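Local coordinates for protein clan CA, family C40, NlpC/P60 superfamily cysteine peptidase (Trichomonas vaginalis, PDB 6BIO) that probably acts as an NlpC/P60-type cysteine peptidase that hydrolyses bacterial peptidoglycan, at residues A[17-22]-A[125-130]; A[33-38]-A[44-49]; A[64-69]-A[73-78]; A[185-190]-A[194-199]. All coordinates share one frame; numbering follows the deposited sequence.

Contact 1 of 4, residues A[17-22]-A[125-130]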
# COMPACT_ATOMS: atom_id res chain seq x y z
N THR A 17 11.93 7.75 12.50
CA THR A 17 12.83 6.84 11.80
C THR A 17 12.21 5.46 11.68
O THR A 17 11.77 4.85 12.68
CB THR A 17 14.13 6.76 12.57
OG1 THR A 17 14.57 8.10 12.83
CG2 THR A 17 15.18 6.00 11.79
N GLN A 18 12.12 4.98 10.43
CA GLN A 18 11.48 3.71 10.13
C GLN A 18 12.34 2.93 9.15
O GLN A 18 13.17 3.49 8.45
CB GLN A 18 10.09 3.93 9.54
CG GLN A 18 9.14 4.51 10.53
CD GLN A 18 7.90 5.12 9.89
OE1 GLN A 18 7.04 4.42 9.36
NE2 GLN A 18 7.78 6.45 9.99
N THR A 19 12.11 1.63 9.08
CA THR A 19 12.73 0.73 8.12
C THR A 19 11.62 0.07 7.30
O THR A 19 10.44 0.35 7.48
CB THR A 19 13.65 -0.27 8.80
OG1 THR A 19 12.89 -0.97 9.79
CG2 THR A 19 14.87 0.40 9.41
N ILE A 20 12.00 -0.78 6.38
CA ILE A 20 11.08 -1.44 5.45
C ILE A 20 10.97 -2.88 5.86
O ILE A 20 11.98 -3.55 6.05
CB ILE A 20 11.58 -1.37 3.99
CG1 ILE A 20 11.79 0.08 3.60
CG2 ILE A 20 10.59 -2.07 3.06
CD1 ILE A 20 12.46 0.28 2.27
N GLY A 21 9.74 -3.39 5.91
CA GLY A 21 9.50 -4.79 6.12
C GLY A 21 8.72 -5.45 5.00
O GLY A 21 7.91 -4.83 4.31
N ARG A 22 8.97 -6.74 4.85
CA ARG A 22 8.18 -7.56 3.94
C ARG A 22 7.71 -8.76 4.74
O ARG A 22 8.52 -9.41 5.40
CB ARG A 22 9.00 -8.00 2.70
CG ARG A 22 8.19 -8.93 1.78
CD ARG A 22 9.01 -9.37 0.56
NE ARG A 22 9.82 -10.47 0.93
CZ ARG A 22 9.52 -11.75 0.74
NH1 ARG A 22 8.42 -12.19 0.10
NH2 ARG A 22 10.36 -12.61 1.20
N PHE A 125 10.58 12.09 0.29
CA PHE A 125 11.97 11.70 0.46
C PHE A 125 12.07 10.19 0.62
O PHE A 125 11.12 9.54 1.06
CB PHE A 125 12.60 12.32 1.73
CG PHE A 125 12.68 13.84 1.72
CD1 PHE A 125 11.56 14.63 1.97
CD2 PHE A 125 13.93 14.48 1.59
CE1 PHE A 125 11.68 16.01 2.01
CE2 PHE A 125 14.03 15.85 1.61
CZ PHE A 125 12.90 16.62 1.83
N TYR A 126 13.24 9.61 0.30
CA TYR A 126 13.66 8.31 0.81
C TYR A 126 14.57 8.56 2.01
O TYR A 126 15.28 9.58 2.06
CB TYR A 126 14.46 7.50 -0.22
CG TYR A 126 13.67 7.00 -1.41
CD1 TYR A 126 12.94 5.81 -1.34
CD2 TYR A 126 13.63 7.72 -2.60
CE1 TYR A 126 12.23 5.36 -2.40
CE2 TYR A 126 12.92 7.24 -3.69
CZ TYR A 126 12.22 6.06 -3.58
OH TYR A 126 11.48 5.55 -4.59
N ARG A 127 14.66 7.58 2.89
CA ARG A 127 15.73 7.57 3.87
C ARG A 127 16.78 6.62 3.34
O ARG A 127 16.46 5.52 2.92
CB ARG A 127 15.26 7.14 5.25
CG ARG A 127 16.30 7.45 6.33
CD ARG A 127 15.79 7.24 7.77
NE ARG A 127 15.49 5.86 8.06
CZ ARG A 127 16.36 4.99 8.58
NH1 ARG A 127 15.98 3.74 8.79
NH2 ARG A 127 17.61 5.36 8.85
N ILE A 128 18.05 7.08 3.34
CA ILE A 128 19.13 6.32 2.71
C ILE A 128 20.36 6.29 3.59
O ILE A 128 20.53 7.08 4.52
CB ILE A 128 19.53 6.83 1.30
CG1 ILE A 128 20.13 8.25 1.37
CG2 ILE A 128 18.38 6.78 0.33
CD1 ILE A 128 20.94 8.65 0.18
N ASN A 129 21.24 5.36 3.23
CA ASN A 129 22.63 5.30 3.70
C ASN A 129 23.53 5.51 2.48
O ASN A 129 23.46 4.73 1.52
CB ASN A 129 22.90 3.93 4.32
CG ASN A 129 24.32 3.78 4.81
OD1 ASN A 129 25.29 4.17 4.14
ND2 ASN A 129 24.47 3.17 5.95
N TYR A 130 24.36 6.56 2.51
CA TYR A 130 25.44 6.77 1.55
C TYR A 130 26.75 6.80 2.33
O TYR A 130 26.96 7.71 3.12
CB TYR A 130 25.24 8.10 0.82
CG TYR A 130 26.42 8.51 -0.05
CD1 TYR A 130 26.87 7.67 -1.04
CD2 TYR A 130 27.10 9.71 0.15
CE1 TYR A 130 27.96 8.00 -1.84
CE2 TYR A 130 28.17 10.06 -0.68
CZ TYR A 130 28.59 9.21 -1.66
OH TYR A 130 29.67 9.60 -2.43
O HOH W 1 12.70 6.60 8.09

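Contact 2 of 4, residues A[33-38]-A[44-49]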
# COMPACT_ATOMS: atom_id res chain seq x y z
N ALA A 33 -2.65 -9.64 13.71
CA ALA A 33 -2.23 -8.28 14.03
C ALA A 33 -3.01 -7.78 15.25
O ALA A 33 -4.18 -8.16 15.47
CB ALA A 33 -2.45 -7.36 12.85
N TYR A 34 -2.35 -6.94 16.02
CA TYR A 34 -2.90 -6.40 17.26
C TYR A 34 -2.67 -4.90 17.33
O TYR A 34 -1.86 -4.33 16.61
CB TYR A 34 -2.23 -7.07 18.47
CG TYR A 34 -2.39 -8.55 18.48
CD1 TYR A 34 -3.51 -9.13 19.02
CD2 TYR A 34 -1.43 -9.38 17.92
CE1 TYR A 34 -3.68 -10.50 19.03
CE2 TYR A 34 -1.58 -10.75 17.93
CZ TYR A 34 -2.72 -11.31 18.46
OH TYR A 34 -2.89 -12.67 18.49
N LYS A 35 -3.37 -4.25 18.23
CA LYS A 35 -3.24 -2.83 18.40
C LYS A 35 -2.33 -2.45 19.57
O LYS A 35 -2.22 -1.27 19.90
CB LYS A 35 -4.63 -2.19 18.54
CG LYS A 35 -5.40 -2.13 17.20
CD LYS A 35 -4.86 -1.02 16.31
CE LYS A 35 -5.34 -1.13 14.89
NZ LYS A 35 -4.88 0.05 14.14
N SER A 36 -1.66 -3.42 20.18
CA SER A 36 -0.63 -3.13 21.18
C SER A 36 0.41 -4.26 21.18
O SER A 36 0.18 -5.33 20.62
CB SER A 36 -1.20 -2.99 22.56
OG SER A 36 -1.37 -4.22 23.12
N SER A 37 1.54 -3.99 21.82
CA SER A 37 2.60 -4.97 21.98
C SER A 37 2.41 -5.87 23.19
O SER A 37 3.29 -6.69 23.50
CB SER A 37 3.93 -4.28 22.09
OG SER A 37 4.01 -3.55 23.31
N ASN A 38 1.30 -5.72 23.89
CA ASN A 38 0.90 -6.62 24.97
C ASN A 38 -0.60 -6.81 24.87
O ASN A 38 -1.38 -6.34 25.70
CB ASN A 38 1.30 -5.99 26.31
CG ASN A 38 1.23 -6.96 27.45
OD1 ASN A 38 0.77 -8.11 27.31
ND2 ASN A 38 1.67 -6.50 28.60
N ASN A 44 -7.38 -10.29 18.18
CA ASN A 44 -6.60 -9.63 17.14
C ASN A 44 -7.51 -8.71 16.34
O ASN A 44 -8.69 -8.98 16.14
CB ASN A 44 -5.94 -10.64 16.22
CG ASN A 44 -6.92 -11.56 15.53
OD1 ASN A 44 -7.62 -12.35 16.18
ND2 ASN A 44 -6.95 -11.50 14.21
N CYS A 45 -6.95 -7.58 15.90
CA CYS A 45 -7.75 -6.62 15.15
C CYS A 45 -8.06 -7.10 13.74
O CYS A 45 -9.12 -6.76 13.20
CB CYS A 45 -7.11 -5.23 15.15
SG CYS A 45 -5.36 -5.14 14.67
N TYR A 46 -7.13 -7.83 13.14
CA TYR A 46 -7.23 -8.39 11.79
C TYR A 46 -5.95 -9.22 11.62
O TYR A 46 -5.31 -9.57 12.61
CB TYR A 46 -7.43 -7.28 10.72
CG TYR A 46 -6.57 -6.03 10.87
CD1 TYR A 46 -5.19 -6.07 10.63
CD2 TYR A 46 -7.15 -4.81 11.26
CE1 TYR A 46 -4.44 -4.91 10.75
CE2 TYR A 46 -6.38 -3.67 11.41
CZ TYR A 46 -5.02 -3.73 11.18
OH TYR A 46 -4.17 -2.65 11.30
N TRP A 47 -5.59 -9.53 10.38
CA TRP A 47 -4.35 -10.19 10.03
C TRP A 47 -3.65 -9.37 8.97
O TRP A 47 -4.24 -8.53 8.30
CB TRP A 47 -4.63 -11.57 9.42
CG TRP A 47 -5.21 -12.60 10.35
CD1 TRP A 47 -4.54 -13.68 10.89
CD2 TRP A 47 -6.56 -12.72 10.82
NE1 TRP A 47 -5.39 -14.45 11.65
CE2 TRP A 47 -6.63 -13.89 11.63
CE3 TRP A 47 -7.72 -11.96 10.64
CZ2 TRP A 47 -7.82 -14.30 12.27
CZ3 TRP A 47 -8.90 -12.39 11.27
CH2 TRP A 47 -8.93 -13.54 12.07
N LEU A 48 -2.35 -9.63 8.82
CA LEU A 48 -1.62 -9.19 7.64
C LEU A 48 -1.07 -10.42 6.93
O LEU A 48 -1.07 -11.51 7.49
CB LEU A 48 -0.51 -8.19 7.96
CG LEU A 48 -0.98 -6.85 8.48
CD1 LEU A 48 0.22 -6.00 8.86
CD2 LEU A 48 -1.89 -6.13 7.50
N TYR A 49 -0.63 -10.23 5.66
CA TYR A 49 -0.49 -11.35 4.73
C TYR A 49 0.87 -11.41 4.05
O TYR A 49 1.55 -10.39 3.87
CB TYR A 49 -1.64 -11.33 3.70
CG TYR A 49 -2.97 -11.45 4.38
CD1 TYR A 49 -3.42 -12.66 4.85
CD2 TYR A 49 -3.71 -10.31 4.69
CE1 TYR A 49 -4.62 -12.78 5.51
CE2 TYR A 49 -4.87 -10.40 5.38
CZ TYR A 49 -5.34 -11.64 5.80
OH TYR A 49 -6.53 -11.74 6.51

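Contact 3 of 4, residues A[64-69]-A[73-78]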
# COMPACT_ATOMS: atom_id res chain seq x y z
N ALA A 64 6.77 -6.65 16.12
CA ALA A 64 7.13 -5.53 15.28
C ALA A 64 5.93 -4.59 15.18
O ALA A 64 4.79 -5.04 14.95
CB ALA A 64 7.49 -5.99 13.87
N HIS A 65 6.18 -3.29 15.36
CA HIS A 65 5.19 -2.25 15.15
C HIS A 65 5.32 -1.83 13.69
O HIS A 65 6.37 -1.33 13.28
CB HIS A 65 5.50 -1.08 16.06
CG HIS A 65 4.40 -0.09 16.14
ND1 HIS A 65 4.54 1.11 16.82
CD2 HIS A 65 3.13 -0.11 15.66
CE1 HIS A 65 3.40 1.78 16.74
NE2 HIS A 65 2.53 1.06 16.06
N VAL A 66 4.28 -2.08 12.89
CA VAL A 66 4.33 -1.88 11.45
C VAL A 66 3.27 -0.87 11.03
O VAL A 66 2.27 -0.66 11.71
CB VAL A 66 4.23 -3.21 10.65
CG1 VAL A 66 5.33 -4.19 11.11
CG2 VAL A 66 2.86 -3.86 10.83
N ARG A 67 3.49 -0.31 9.85
CA ARG A 67 2.64 0.74 9.35
C ARG A 67 2.44 0.58 7.86
O ARG A 67 3.40 0.32 7.11
CB ARG A 67 3.25 2.10 9.63
CG ARG A 67 2.43 3.31 9.12
CD ARG A 67 3.15 4.60 9.45
NE ARG A 67 4.34 4.84 8.67
CZ ARG A 67 4.33 5.40 7.45
NH1 ARG A 67 3.20 5.62 6.81
NH2 ARG A 67 5.48 5.73 6.88
N ILE A 68 1.18 0.73 7.44
CA ILE A 68 0.81 0.80 6.02
C ILE A 68 -0.01 2.08 5.87
O ILE A 68 -1.10 2.17 6.42
CB ILE A 68 0.02 -0.42 5.57
CG1 ILE A 68 0.84 -1.70 5.76
CG2 ILE A 68 -0.45 -0.29 4.10
CD1 ILE A 68 -0.07 -2.92 5.89
N GLY A 69 0.54 3.09 5.23
CA GLY A 69 -0.19 4.35 5.13
C GLY A 69 -0.50 4.92 6.50
O GLY A 69 0.38 5.12 7.33
N CYS A 73 -0.13 -1.28 13.37
CA CYS A 73 -0.51 -2.43 14.16
C CYS A 73 0.77 -3.16 14.57
O CYS A 73 1.89 -2.77 14.20
CB CYS A 73 -1.46 -3.35 13.39
SG CYS A 73 -0.77 -4.08 11.93
N TRP A 74 0.59 -4.24 15.32
CA TRP A 74 1.70 -5.01 15.86
C TRP A 74 1.53 -6.46 15.43
O TRP A 74 0.44 -7.02 15.58
CB TRP A 74 1.68 -4.94 17.38
CG TRP A 74 1.92 -3.58 17.95
CD1 TRP A 74 1.00 -2.58 18.10
CD2 TRP A 74 3.16 -3.06 18.45
NE1 TRP A 74 1.59 -1.47 18.67
CE2 TRP A 74 2.91 -1.76 18.92
CE3 TRP A 74 4.45 -3.58 18.57
CZ2 TRP A 74 3.89 -0.98 19.50
CZ3 TRP A 74 5.45 -2.80 19.15
CH2 TRP A 74 5.17 -1.51 19.59
N ILE A 75 2.60 -7.05 14.92
CA ILE A 75 2.64 -8.43 14.45
C ILE A 75 3.88 -9.12 15.00
O ILE A 75 4.90 -8.50 15.25
CB ILE A 75 2.63 -8.55 12.89
CG1 ILE A 75 3.81 -7.81 12.24
CG2 ILE A 75 1.29 -8.07 12.37
CD1 ILE A 75 3.85 -7.99 10.75
N SER A 76 3.82 -10.44 15.15
CA SER A 76 4.98 -11.15 15.69
C SER A 76 6.22 -10.83 14.87
O SER A 76 6.18 -10.87 13.64
CB SER A 76 4.71 -12.64 15.60
OG SER A 76 5.86 -13.35 16.00
N LYS A 77 7.34 -10.57 15.57
CA LYS A 77 8.56 -10.18 14.87
C LYS A 77 9.07 -11.25 13.93
O LYS A 77 9.80 -10.93 12.99
CB LYS A 77 9.64 -9.71 15.84
CG LYS A 77 10.25 -10.74 16.69
CD LYS A 77 11.42 -10.10 17.46
CE LYS A 77 11.84 -10.97 18.64
NZ LYS A 77 11.66 -12.43 18.43
N ASP A 78 8.70 -12.51 14.14
CA ASP A 78 9.17 -13.56 13.23
C ASP A 78 8.34 -13.67 11.97
O ASP A 78 8.65 -14.51 11.13
CB ASP A 78 9.18 -14.90 13.95
CG ASP A 78 9.97 -14.85 15.21
OD1 ASP A 78 11.10 -14.35 15.12
OD2 ASP A 78 9.45 -15.28 16.27

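Contact 4 of 4, residues A[185-190]-A[194-199]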
# COMPACT_ATOMS: atom_id res chain seq x y z
N LEU A 185 -7.46 -9.09 -3.47
CA LEU A 185 -6.90 -8.35 -4.59
C LEU A 185 -6.92 -6.86 -4.32
O LEU A 185 -5.95 -6.15 -4.64
CB LEU A 185 -7.69 -8.72 -5.87
CG LEU A 185 -7.22 -8.04 -7.16
CD1 LEU A 185 -5.79 -8.47 -7.54
CD2 LEU A 185 -8.16 -8.35 -8.29
N MET A 186 -8.01 -6.33 -3.74
CA MET A 186 -8.10 -4.90 -3.47
C MET A 186 -7.09 -4.50 -2.43
O MET A 186 -6.39 -3.50 -2.60
CB MET A 186 -9.50 -4.55 -2.98
CG MET A 186 -10.70 -4.97 -3.84
SD MET A 186 -10.79 -4.25 -5.52
CE MET A 186 -9.83 -5.47 -6.45
N GLN A 187 -7.00 -5.26 -1.34
CA GLN A 187 -6.09 -4.88 -0.26
C GLN A 187 -4.65 -4.96 -0.73
O GLN A 187 -3.84 -4.07 -0.42
CB GLN A 187 -6.33 -5.75 0.97
CG GLN A 187 -5.50 -5.30 2.17
CD GLN A 187 -5.62 -6.22 3.36
OE1 GLN A 187 -5.36 -7.43 3.27
NE2 GLN A 187 -5.96 -5.66 4.50
N TRP A 188 -4.31 -6.00 -1.49
CA TRP A 188 -2.97 -6.14 -2.03
C TRP A 188 -2.60 -4.93 -2.90
O TRP A 188 -1.50 -4.38 -2.81
CB TRP A 188 -2.88 -7.46 -2.84
CG TRP A 188 -1.61 -7.48 -3.66
CD1 TRP A 188 -0.37 -7.81 -3.24
CD2 TRP A 188 -1.46 -7.02 -5.01
NE1 TRP A 188 0.54 -7.58 -4.24
CE2 TRP A 188 -0.10 -7.09 -5.33
CE3 TRP A 188 -2.36 -6.57 -5.97
CZ2 TRP A 188 0.38 -6.72 -6.59
CZ3 TRP A 188 -1.87 -6.21 -7.20
CH2 TRP A 188 -0.51 -6.26 -7.48
N ALA A 189 -3.49 -4.56 -3.82
CA ALA A 189 -3.15 -3.49 -4.76
C ALA A 189 -2.83 -2.21 -3.99
O ALA A 189 -1.86 -1.51 -4.29
CB ALA A 189 -4.29 -3.26 -5.75
N TYR A 190 -3.66 -1.88 -3.00
CA TYR A 190 -3.40 -0.67 -2.23
C TYR A 190 -2.19 -0.82 -1.31
O TYR A 190 -1.47 0.17 -1.07
CB TYR A 190 -4.68 -0.17 -1.53
CG TYR A 190 -5.49 0.67 -2.51
CD1 TYR A 190 -5.13 1.98 -2.72
CD2 TYR A 190 -6.54 0.16 -3.24
CE1 TYR A 190 -5.76 2.75 -3.63
CE2 TYR A 190 -7.19 0.93 -4.18
CZ TYR A 190 -6.82 2.25 -4.34
OH TYR A 190 -7.44 3.06 -5.27
N ASP A 194 1.16 1.78 -0.52
CA ASP A 194 1.32 2.20 0.87
C ASP A 194 0.04 2.86 1.39
O ASP A 194 0.10 3.82 2.16
CB ASP A 194 2.54 3.11 1.05
CG ASP A 194 2.99 3.28 2.50
OD1 ASP A 194 2.71 2.42 3.35
OD2 ASP A 194 3.68 4.31 2.71
N ILE A 195 -1.10 2.26 1.03
CA ILE A 195 -2.40 2.74 1.47
C ILE A 195 -3.10 1.54 2.09
O ILE A 195 -3.20 0.48 1.46
CB ILE A 195 -3.21 3.30 0.28
CG1 ILE A 195 -2.55 4.57 -0.21
CG2 ILE A 195 -4.67 3.52 0.71
CD1 ILE A 195 -3.09 4.99 -1.59
N PHE A 196 -3.61 1.69 3.31
CA PHE A 196 -4.31 0.59 3.97
C PHE A 196 -5.78 0.58 3.65
O PHE A 196 -6.48 1.59 3.78
CB PHE A 196 -4.17 0.73 5.48
CG PHE A 196 -4.76 -0.44 6.22
CD1 PHE A 196 -4.08 -1.63 6.33
CD2 PHE A 196 -6.02 -0.34 6.81
CE1 PHE A 196 -4.61 -2.71 7.00
CE2 PHE A 196 -6.56 -1.44 7.46
CZ PHE A 196 -5.85 -2.63 7.56
N MET A 197 -6.28 -0.59 3.33
CA MET A 197 -7.70 -0.86 3.48
C MET A 197 -7.81 -2.18 4.21
O MET A 197 -6.87 -2.98 4.20
CB MET A 197 -8.50 -0.89 2.21
CG MET A 197 -8.10 -1.95 1.25
SD MET A 197 -9.20 -2.15 -0.23
CE MET A 197 -9.00 -0.59 -0.99
N HIS A 198 -8.99 -2.43 4.79
CA HIS A 198 -9.25 -3.67 5.49
C HIS A 198 -9.37 -4.82 4.50
O HIS A 198 -9.38 -4.64 3.27
CB HIS A 198 -10.49 -3.52 6.37
CG HIS A 198 -10.21 -2.74 7.62
ND1 HIS A 198 -9.52 -3.28 8.69
CD2 HIS A 198 -10.46 -1.45 7.94
CE1 HIS A 198 -9.39 -2.35 9.62
NE2 HIS A 198 -9.96 -1.24 9.20
N ARG A 199 -9.43 -6.02 5.04
CA ARG A 199 -9.26 -7.22 4.24
C ARG A 199 -10.53 -7.73 3.57
O ARG A 199 -10.42 -8.34 2.49
CB ARG A 199 -8.64 -8.32 5.11
CG ARG A 199 -8.50 -9.69 4.48
CD ARG A 199 -7.63 -9.67 3.23
NE ARG A 199 -7.45 -11.00 2.64
CZ ARG A 199 -8.32 -11.57 1.83
NH1 ARG A 199 -9.49 -11.01 1.60
NH2 ARG A 199 -8.02 -12.75 1.34
O HOH W 2 -4.05 -2.17 1.77

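Contact 1 of 4, residues A[17-22]-A[125-130]
Thr17 and Arg127 bring the two backbones nearest, yet their CA atoms stay 8.5 Å apart and no backbone-to-backbone bond joins the segments. The contact joins strand 19-23, which lies between strands 53-60 and 80-88, to the bacterial SH3 module that holds strand 125-130. Strands 80-88 and 114-122 link the two in hydrogen-bonded series. One long side chain spans the gap. Arg127 starts with CG trans to its own backbone N (chi1 -166°) and bends at chi3, which carries the guanidinium across to residues 17-19. Arg127 NH1 donates to Gln18 O over 2.8 Å. The acceptor lies close to the guanidinium plane, but NH1 stands well above the plane of the carbonyl, 49° out of it. NE gives the same oxygen a second, weak bond. Thr17 lays its methyl CG2 over the middle of one guanidinium face, 3.6 Å from Arg127 CZ. Thr19 comes in at the edge, with CG2 3.6 Å from NH1 of Arg127. An oxygen grips the rim, and a methyl covers one face. The Arg127 side chain also touches Leu118, Ile134 and Tyr136. The side chain of Gln18 turns elsewhere, and its OE1 accepts from Arg67. A water completes the junction: Gln18 N donates to it over 2.9 Å, and Arg127 NE donates to it weakly.

Contact 2 of 4, residues A[33-38]-A[44-49]
Ala33 buries the most surface against residues 44-49, and it makes both backbone bonds across the contact. Its N donates to the carbonyl O of Tyr46 over 2.9 Å, and its own O accepts from Cys45 N over 2.9 Å in a more bent bond of 136°. The methyl of Ala33 rests against the Tyr46 ring, with CB 3.8 Å from CD1. Tyr46 O accepts a second hydrogen bond, from Asn44 ND2, which arrives from the opposite face of the carbonyl plane to Ala33 N. That bond is straight at the hydrogen, 175°, but comes from well above the carbonyl plane; it helps to set the amide. The same ND2 lies above the face of the Trp47 ring. The contact closes the beta hairpin of strands 30-34 and 46-49, and the second is an outermost strand. Cys45 buries the next largest area. With chi1 at 50°, SG sits between its backbone N and carbonyl carbon, over the centre of the Tyr46 ring. Lys35 bends at chi2 and runs past this sulfur, with its CG 3.9 Å from Cys45 SG. Beyond it, NZ forms a salt bridge with Glu71 and bonds to Asp72 O; Tyr46 OH also bonds to the Glu71 carboxylate. The Tyr34 ring leans on Asn44, CE1 lying 3.6 Å from CB, while Tyr34 OH bonds to Leu41 O.

Contact 3 of 4, residues A[64-69]-A[73-78]
The beta hairpin of strands 63-68 and 71-76 is held here by two hydrogen-bonded antiparallel pairs with a non-hydrogen-bonded pair between them. Ala64 and Ile75 exchange two backbone bonds, as do Val66 and Cys73; the shortest include Val66 N to Cys73 O at 2.8 Å. The short strand axes meet at 129°, so the ladder is strongly twisted. His65 faces Trp74 in the middle pair. Their rings form an offset stack, with planes only 7° apart and the His65 ring centre 4.1 Å from that of the Trp74 six-membered ring. His65 CB sits over that ring too, 3.5 Å from its centroid, in a CH-pi contact. The imidazole edge points CD2 at the backbone O of Cys73, 3.3 Å away. His65 NE2 bonds to Asp72, which should restrain the ring's rotation. The other face is apolar: Val66 CG2 meets Cys73 SG at 3.8 Å, and Val66 CG1 crosses Ile75 CG1. This face packs on Leu48 of strand 46-49 and on Val31 and Ala33 of strand 30-34. Strand 53-60 flanks residues 64-68 along the sheet, and Gly69 N reaches Asp194 in the loop after helix 182-191.

Contact 4 of 4, residues A[185-190]-A[194-199]
Gln187 is fully stretched, with chi1 and chi2 both at -174°, and this carries its amide from the helix to the backbone of Met197. Gln187 NE2 donates to Met197 O over 2.8 Å, in the plane of that carbonyl and close to the plane of its own amide. Gln187 OE1 lies beside Arg199 CD, at 3.2 Å, and bonds to Tyr52 OH. Met197 has chi1 at 62° and a bend at chi3, which fold its thioether back onto the helix. Met197 SD touches Met186 CB, and Met197 CE lies 3.4 Å from Tyr190 CD2. Ile195 runs alongside Tyr190: Ile195 CG2 is 3.8 Å from Tyr190 CD1, and Ile195 CD1 lies at the edge of the Tyr190 ring. A Schellman motif ends helix 182-191. Ile195 N donates to Tyr190 O over 3.0 Å from above the carbonyl plane, and Asp194 takes the positive phi of the C-prime position. One water bonds to Gln187 O, Ile195 O and Met197 N. In NlpC/P60 peptidases the nucleophilic cysteine typically sits at the start of the corresponding helix; this contact lies along the helix and at its C-terminal end. Asp194 bonds to His55 and Asn121, and Arg199 pairs with Asp181. The Gln187 amide satisfies the loop oxygen Met197 O, Ile195 N meets Tyr190 O at the helix end, and the water bridges backbone atoms of both segments. Met197, Tyr190 and Ile195 supply the apolar packing.

Overall arrangement
Contacts 1, 2 and 3 lie on antiparallel strands bonded in series in the first half of the chain; contact 4 lies in the NlpC/P60 domain. Contacts 2 and 3 are nested inside the loop closed by contact 1, and contact 4 follows. Contacts 2 and 3 have centres about 8 Å apart, because strands 30-34 and 71-76 are neighbours. Contact 1 links strand 19-23 to strand 125-130. Its centre is about 15 Å from that of contact 3, which it touches through Gln18 and Arg67. Contact 4 touches contacts 2 and 3. Tyr46 and Tyr49 meet Phe196, His198 and Arg199, while Ile68 and Gly69 meet Phe196 and Asp194, so both hairpins pack against the peptidase domain.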